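Local coordinates for polysaccharide deacetylase-like protein (Bacillus anthracis, PDB 4V33), which is a putative zinc-dependent polysaccharide deacetylase, required for osmotic stability and maintenance of cell shape, that probably removes acetyl groups from cell-wall polysaccharide, at residues F201-N213 and T231-L245. Numbering follows the deposited sequence.
With ZN (zinc ion), chain D.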
loop_
_atom_site.group_PDB
_atom_site.type_symbol
_atom_site.label_atom_id
_atom_site.label_comp_id
_atom_site.label_asym_id
_atom_site.label_seq_id
_atom_site.Cartn_x
_atom_site.Cartn_y
_atom_site.Cartn_z
ATOM N N PHE A 201 4.276 0.829 -2.953
ATOM C CA PHE A 201 3.926 -0.123 -3.998
ATOM C C PHE A 201 4.799 0.120 -5.212
ATOM O O PHE A 201 4.741 1.189 -5.815
ATOM C CB PHE A 201 2.453 0.042 -4.405
ATOM C CG PHE A 201 1.488 -0.550 -3.420
ATOM C CD1 PHE A 201 1.355 -0.011 -2.151
ATOM C CD2 PHE A 201 0.712 -1.645 -3.761
ATOM C CE1 PHE A 201 0.468 -0.559 -1.232
ATOM C CE2 PHE A 201 -0.176 -2.193 -2.851
ATOM C CZ PHE A 201 -0.297 -1.656 -1.592
ATOM N N VAL A 202 5.624 -0.862 -5.556
ATOM C CA VAL A 202 6.386 -0.804 -6.794
ATOM C C VAL A 202 5.534 -1.456 -7.884
ATOM O O VAL A 202 5.120 -2.613 -7.737
ATOM C CB VAL A 202 7.717 -1.559 -6.667
ATOM C CG1 VAL A 202 8.498 -1.505 -7.982
ATOM C CG2 VAL A 202 8.551 -0.981 -5.508
ATOM N N THR A 203 5.252 -0.710 -8.955
ATOM C CA THR A 203 4.461 -1.260 -10.065
ATOM C C THR A 203 5.148 -1.046 -11.407
ATOM O O THR A 203 5.893 -0.072 -11.594
ATOM C CB THR A 203 2.998 -0.693 -10.148
ATOM O OG1 THR A 203 2.993 0.601 -10.769
ATOM C CG2 THR A 203 2.347 -0.612 -8.767
ATOM N N PHE A 204 4.854 -1.953 -12.335
ATOM C CA PHE A 204 5.381 -1.934 -13.697
ATOM C C PHE A 204 4.225 -2.032 -14.661
ATOM O O PHE A 204 3.311 -2.846 -14.459
ATOM C CB PHE A 204 6.285 -3.143 -13.930
ATOM C CG PHE A 204 7.473 -3.189 -13.031
ATOM C CD1 PHE A 204 7.390 -3.814 -11.798
ATOM C CD2 PHE A 204 8.677 -2.611 -13.413
ATOM C CE1 PHE A 204 8.484 -3.864 -10.940
ATOM C CE2 PHE A 204 9.780 -2.656 -12.558
ATOM C CZ PHE A 204 9.681 -3.284 -11.319
ATOM N N ASP A 205 4.278 -1.230 -15.718
ATOM C CA ASP A 205 3.235 -1.261 -16.737
ATOM C C ASP A 205 3.700 -1.935 -18.012
ATOM O O ASP A 205 4.749 -1.569 -18.562
ATOM C CB ASP A 205 2.769 0.157 -17.088
ATOM C CG ASP A 205 1.875 0.766 -16.019
ATOM O OD1 ASP A 205 1.766 0.196 -14.920
ATOM O OD2 ASP A 205 1.273 1.824 -16.289
ATOM N N ASP A 206 2.892 -2.907 -18.442
ATOM C CA ASP A 206 2.807 -3.486 -19.799
ATOM C C ASP A 206 3.193 -4.957 -19.910
ATOM O O ASP A 206 2.642 -5.677 -20.751
ATOM C CB ASP A 206 3.544 -2.694 -20.895
ATOM C CG ASP A 206 3.007 -1.282 -21.089
ATOM O OD1 ASP A 206 2.001 -0.864 -20.446
ATOM O OD2 ASP A 206 3.627 -0.579 -21.916
ATOM N N GLY A 207 4.126 -5.412 -19.082
ATOM C CA GLY A 207 4.602 -6.778 -19.183
ATOM C C GLY A 207 5.682 -6.956 -20.234
ATOM O O GLY A 207 5.724 -7.970 -20.927
ATOM N N MET A 208 6.558 -5.961 -20.363
ATOM C CA MET A 208 7.712 -6.098 -21.239
ATOM C C MET A 208 8.646 -7.200 -20.744
ATOM O O MET A 208 8.824 -7.386 -19.535
ATOM C CB MET A 208 8.477 -4.779 -21.318
ATOM C CG MET A 208 7.724 -3.706 -22.068
ATOM S SD MET A 208 8.649 -2.155 -22.084
ATOM C CE MET A 208 7.656 -1.195 -20.955
ATOM N N LYS A 209 9.256 -7.903 -21.692
ATOM C CA LYS A 209 10.216 -8.956 -21.390
ATOM C C LYS A 209 11.337 -8.434 -20.496
ATOM O O LYS A 209 11.816 -9.141 -19.596
ATOM C CB LYS A 209 10.807 -9.498 -22.693
ATOM C CG LYS A 209 11.827 -10.610 -22.524
ATOM C CD LYS A 209 11.142 -11.906 -22.171
ATOM C CE LYS A 209 12.023 -13.109 -22.475
ATOM N NZ LYS A 209 11.247 -14.364 -22.298
ATOM N N ASN A 210 11.742 -7.186 -20.723
ATOM C CA ASN A 210 12.836 -6.617 -19.938
ATOM C C ASN A 210 12.520 -6.498 -18.451
ATOM O O ASN A 210 13.420 -6.296 -17.646
ATOM C CB ASN A 210 13.303 -5.264 -20.510
ATOM C CG ASN A 210 12.220 -4.199 -20.462
ATOM O OD1 ASN A 210 11.609 -3.953 -19.422
ATOM N ND2 ASN A 210 11.962 -3.573 -21.607
ATOM N N ASN A 211 11.253 -6.644 -18.076
ATOM C CA ASN A 211 10.922 -6.621 -16.654
ATOM C C ASN A 211 11.510 -7.822 -15.906
ATOM O O ASN A 211 11.584 -7.818 -14.677
ATOM C CB ASN A 211 9.413 -6.505 -16.427
ATOM C CG ASN A 211 8.885 -5.086 -16.652
ATOM O OD1 ASN A 211 7.781 -4.763 -16.236
ATOM N ND2 ASN A 211 9.668 -4.242 -17.311
ATOM N N MET A 212 11.960 -8.836 -16.641
ATOM C CA MET A 212 12.756 -9.894 -16.013
ATOM C C MET A 212 14.043 -9.339 -15.391
ATOM O O MET A 212 14.562 -9.914 -14.434
ATOM C CB MET A 212 13.071 -11.031 -16.993
ATOM C CG MET A 212 11.857 -11.880 -17.359
ATOM S SD MET A 212 11.168 -12.766 -15.941
ATOM C CE MET A 212 12.321 -14.130 -15.804
ATOM N N ASN A 213 14.550 -8.226 -15.922
ATOM C CA ASN A 213 15.692 -7.555 -15.288
ATOM C C ASN A 213 15.337 -7.023 -13.904
ATOM O O ASN A 213 16.141 -7.122 -12.972
ATOM C CB ASN A 213 16.209 -6.398 -16.148
ATOM C CG ASN A 213 16.797 -6.868 -17.461
ATOM O OD1 ASN A 213 17.371 -7.955 -17.548
ATOM N ND2 ASN A 213 16.656 -6.045 -18.495
ATOM N N THR A 231 4.140 -5.265 -8.319
ATOM C CA THR A 231 2.983 -5.549 -9.171
ATOM C C THR A 231 3.362 -5.345 -10.635
ATOM O O THR A 231 3.961 -4.333 -10.992
ATOM C CB THR A 231 1.824 -4.599 -8.838
ATOM O OG1 THR A 231 1.415 -4.810 -7.479
ATOM C CG2 THR A 231 0.635 -4.832 -9.766
ATOM N N GLU A 232 3.016 -6.317 -11.476
ATOM C CA GLU A 232 3.192 -6.186 -12.912
ATOM C C GLU A 232 1.805 -6.086 -13.514
ATOM O O GLU A 232 0.977 -6.967 -13.293
ATOM C CB GLU A 232 3.893 -7.423 -13.476
ATOM C CG GLU A 232 4.004 -7.427 -15.005
ATOM C CD GLU A 232 5.004 -6.407 -15.494
ATOM O OE1 GLU A 232 6.196 -6.548 -15.131
ATOM O OE2 GLU A 232 4.600 -5.463 -16.213
ATOM N N TYR A 233 1.543 -5.014 -14.252
ATOM C CA TYR A 233 0.273 -4.884 -14.951
ATOM C C TYR A 233 0.472 -5.345 -16.391
ATOM O O TYR A 233 1.051 -4.637 -17.207
ATOM C CB TYR A 233 -0.193 -3.438 -14.935
ATOM C CG TYR A 233 -0.569 -2.838 -13.589
ATOM C CD1 TYR A 233 -1.739 -3.213 -12.935
ATOM C CD2 TYR A 233 0.219 -1.842 -13.013
ATOM C CE1 TYR A 233 -2.108 -2.624 -11.724
ATOM C CE2 TYR A 233 -0.139 -1.246 -11.813
ATOM C CZ TYR A 233 -1.308 -1.631 -11.187
ATOM O OH TYR A 233 -1.672 -1.030 -10.010
ATOM N N MET A 234 -0.020 -6.542 -16.693
ATOM C CA MET A 234 0.253 -7.217 -17.955
ATOM C C MET A 234 -0.781 -6.881 -19.022
ATOM O O MET A 234 -1.989 -6.972 -18.768
ATOM C CB MET A 234 0.227 -8.732 -17.706
ATOM C CG MET A 234 0.527 -9.589 -18.926
ATOM S SD MET A 234 2.310 -9.657 -19.200
ATOM C CE MET A 234 2.383 -9.466 -20.987
ATOM N N ILE A 235 -0.323 -6.486 -20.211
ATOM C CA ILE A 235 -1.218 -6.420 -21.367
ATOM C C ILE A 235 -1.503 -7.871 -21.726
ATOM O O ILE A 235 -0.627 -8.571 -22.225
ATOM C CB ILE A 235 -0.580 -5.666 -22.550
ATOM C CG1 ILE A 235 -0.363 -4.198 -22.166
ATOM C CG2 ILE A 235 -1.495 -5.749 -23.790
ATOM C CD1 ILE A 235 0.576 -3.456 -23.124
ATOM N N VAL A 236 -2.713 -8.349 -21.430
ATOM C CA VAL A 236 -2.919 -9.787 -21.347
ATOM C C VAL A 236 -2.753 -10.496 -22.699
ATOM O O VAL A 236 -2.212 -11.601 -22.774
ATOM C CB VAL A 236 -4.258 -10.125 -20.657
ATOM C CG1 VAL A 236 -4.467 -11.630 -20.579
ATOM C CG2 VAL A 236 -4.286 -9.513 -19.246
ATOM N N ASN A 237 -3.162 -9.846 -23.782
ATOM C CA ASN A 237 -3.004 -10.472 -25.093
ATOM C C ASN A 237 -1.554 -10.612 -25.540
ATOM O O ASN A 237 -1.268 -11.313 -26.509
ATOM C CB ASN A 237 -3.814 -9.732 -26.161
ATOM C CG ASN A 237 -5.295 -9.979 -26.026
ATOM O OD1 ASN A 237 -5.750 -10.592 -25.054
ATOM N ND2 ASN A 237 -6.065 -9.512 -27.006
ATOM N N ASN A 238 -0.645 -9.948 -24.827
ATOM C CA ASN A 238 0.773 -9.998 -25.163
ATOM C C ASN A 238 1.559 -11.098 -24.467
ATOM O O ASN A 238 2.752 -11.224 -24.696
ATOM C CB ASN A 238 1.453 -8.661 -24.869
ATOM C CG ASN A 238 1.133 -7.603 -25.913
ATOM O OD1 ASN A 238 0.667 -7.918 -27.005
ATOM N ND2 ASN A 238 1.411 -6.347 -25.584
ATOM N N VAL A 239 0.915 -11.884 -23.612
ATOM C CA VAL A 239 1.635 -12.997 -23.003
ATOM C C VAL A 239 2.170 -13.900 -24.116
ATOM O O VAL A 239 1.431 -14.278 -25.033
ATOM C CB VAL A 239 0.755 -13.792 -22.022
ATOM C CG1 VAL A 239 1.520 -14.992 -21.466
ATOM C CG2 VAL A 239 0.288 -12.888 -20.885
ATOM N N ASP A 240 3.465 -14.206 -24.040
ATOM C CA ASP A 240 4.184 -14.995 -25.055
ATOM C C ASP A 240 4.439 -14.284 -26.389
ATOM O O ASP A 240 4.985 -14.880 -27.316
ATOM C CB ASP A 240 3.519 -16.359 -25.287
ATOM C CG ASP A 240 3.611 -17.253 -24.071
ATOM O OD1 ASP A 240 4.728 -17.388 -23.531
ATOM O OD2 ASP A 240 2.572 -17.796 -23.651
ATOM N N ALA A 241 4.070 -13.013 -26.478
ATOM C CA ALA A 241 4.390 -12.232 -27.671
ATOM C C ALA A 241 5.855 -11.808 -27.650
ATOM O O ALA A 241 6.446 -11.633 -26.576
ATOM C CB ALA A 241 3.503 -11.011 -27.752
ATOM N N GLU A 242 6.428 -11.637 -28.836
ATOM C CA GLU A 242 7.775 -11.093 -28.969
ATOM C C GLU A 242 7.876 -9.767 -28.224
ATOM O O GLU A 242 7.045 -8.880 -28.411
ATOM C CB GLU A 242 8.096 -10.876 -30.451
ATOM C CG GLU A 242 9.394 -10.132 -30.700
ATOM C CD GLU A 242 9.537 -9.713 -32.151
ATOM O OE1 GLU A 242 9.356 -10.573 -33.039
ATOM O OE2 GLU A 242 9.813 -8.521 -32.403
ATOM N N GLY A 243 8.876 -9.650 -27.356
ATOM C CA GLY A 243 9.077 -8.435 -26.584
ATOM C C GLY A 243 8.385 -8.386 -25.234
ATOM O O GLY A 243 8.608 -7.446 -24.465
ATOM N N SER A 244 7.527 -9.373 -24.955
ATOM C CA SER A 244 6.755 -9.401 -23.715
ATOM C C SER A 244 7.132 -10.603 -22.862
ATOM O O SER A 244 7.805 -11.523 -23.326
ATOM C CB SER A 244 5.253 -9.462 -24.019
ATOM O OG SER A 244 4.794 -8.245 -24.590
ATOM N N LEU A 245 6.688 -10.588 -21.609
ATOM C CA LEU A 245 6.851 -11.743 -20.727
ATOM C C LEU A 245 6.198 -12.989 -21.303
ATOM O O LEU A 245 5.095 -12.932 -21.855
ATOM C CB LEU A 245 6.240 -11.447 -19.362
ATOM C CG LEU A 245 6.917 -10.313 -18.583
ATOM C CD1 LEU A 245 6.050 -9.917 -17.403
ATOM C CD2 LEU A 245 8.314 -10.726 -18.123
HETATM ZN ZN ZN D . 0.757 0.878 -20.450
HETATM O O HOH W 1 2.985 -3.240 -5.845
HETATM O O HOH W 2 3.357 -6.278 -23.311
HETATM O O HOH W 3 2.249 1.914 -21.374
HETATM O O HOH W 4 11.414 -6.161 -23.496
#
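Glu232 reaches across from its strand to Asn211 and Gly207, while Ile235 runs alongside Asp206, the zinc-binding aspartate. Strands 201-206 and 231-234 are parallel neighbours in a beta-alpha-beta unit of the polysaccharide deacetylase domain, joined by five backbone hydrogen bonds, the first from Thr231 N to Val202 O and the last from Ile235 N to Asp206 O. On one face, Tyr233 lies alongside Asp205, ring and carboxylate planes 78° apart, with Asp205 OD1 3.2 Å from Tyr233 CD2; Thr203 CB packs 3.6 Å from Tyr233 CE2. Thr231 CG2 sits over the tyrosine ring centre. Arg343 forms a salt bridge with Asp205. On the other face, Glu232 leaves with CG anti to its backbone N (chi1 175°) and bends at chi2, bringing its carboxylate across to Gly207 and Phe204 CB. There Glu232 OE1 comes within 2.6 Å of Asn211 OD1, the amide and carboxylate planes 38° apart, and Gly207 N makes a weak, bent hydrogen bond to Glu232 OE2. Asn211 ND2 donates to His150 O, which turns Asn211 OD1 toward the carboxylate. Where the strands end, Asp206 OD1 binds zinc at 2.1 Å, with His264, His268 and a water among the other ligands. Ile235 CD1 packs 3.8 Å from Asp206 CB. Beyond Asp206, Gly207 O accepts a hydrogen bond from Leu245 N at 2.9 Å, and Lys209 N bonds to Gly243 O, tying segment 235-245 to the turn that follows the metal ligand. With Asn211 ND2 so committed, the short oxygen-oxygen approach suggests that Glu232 is protonated; Asp206 is fixed through its backbone N and O.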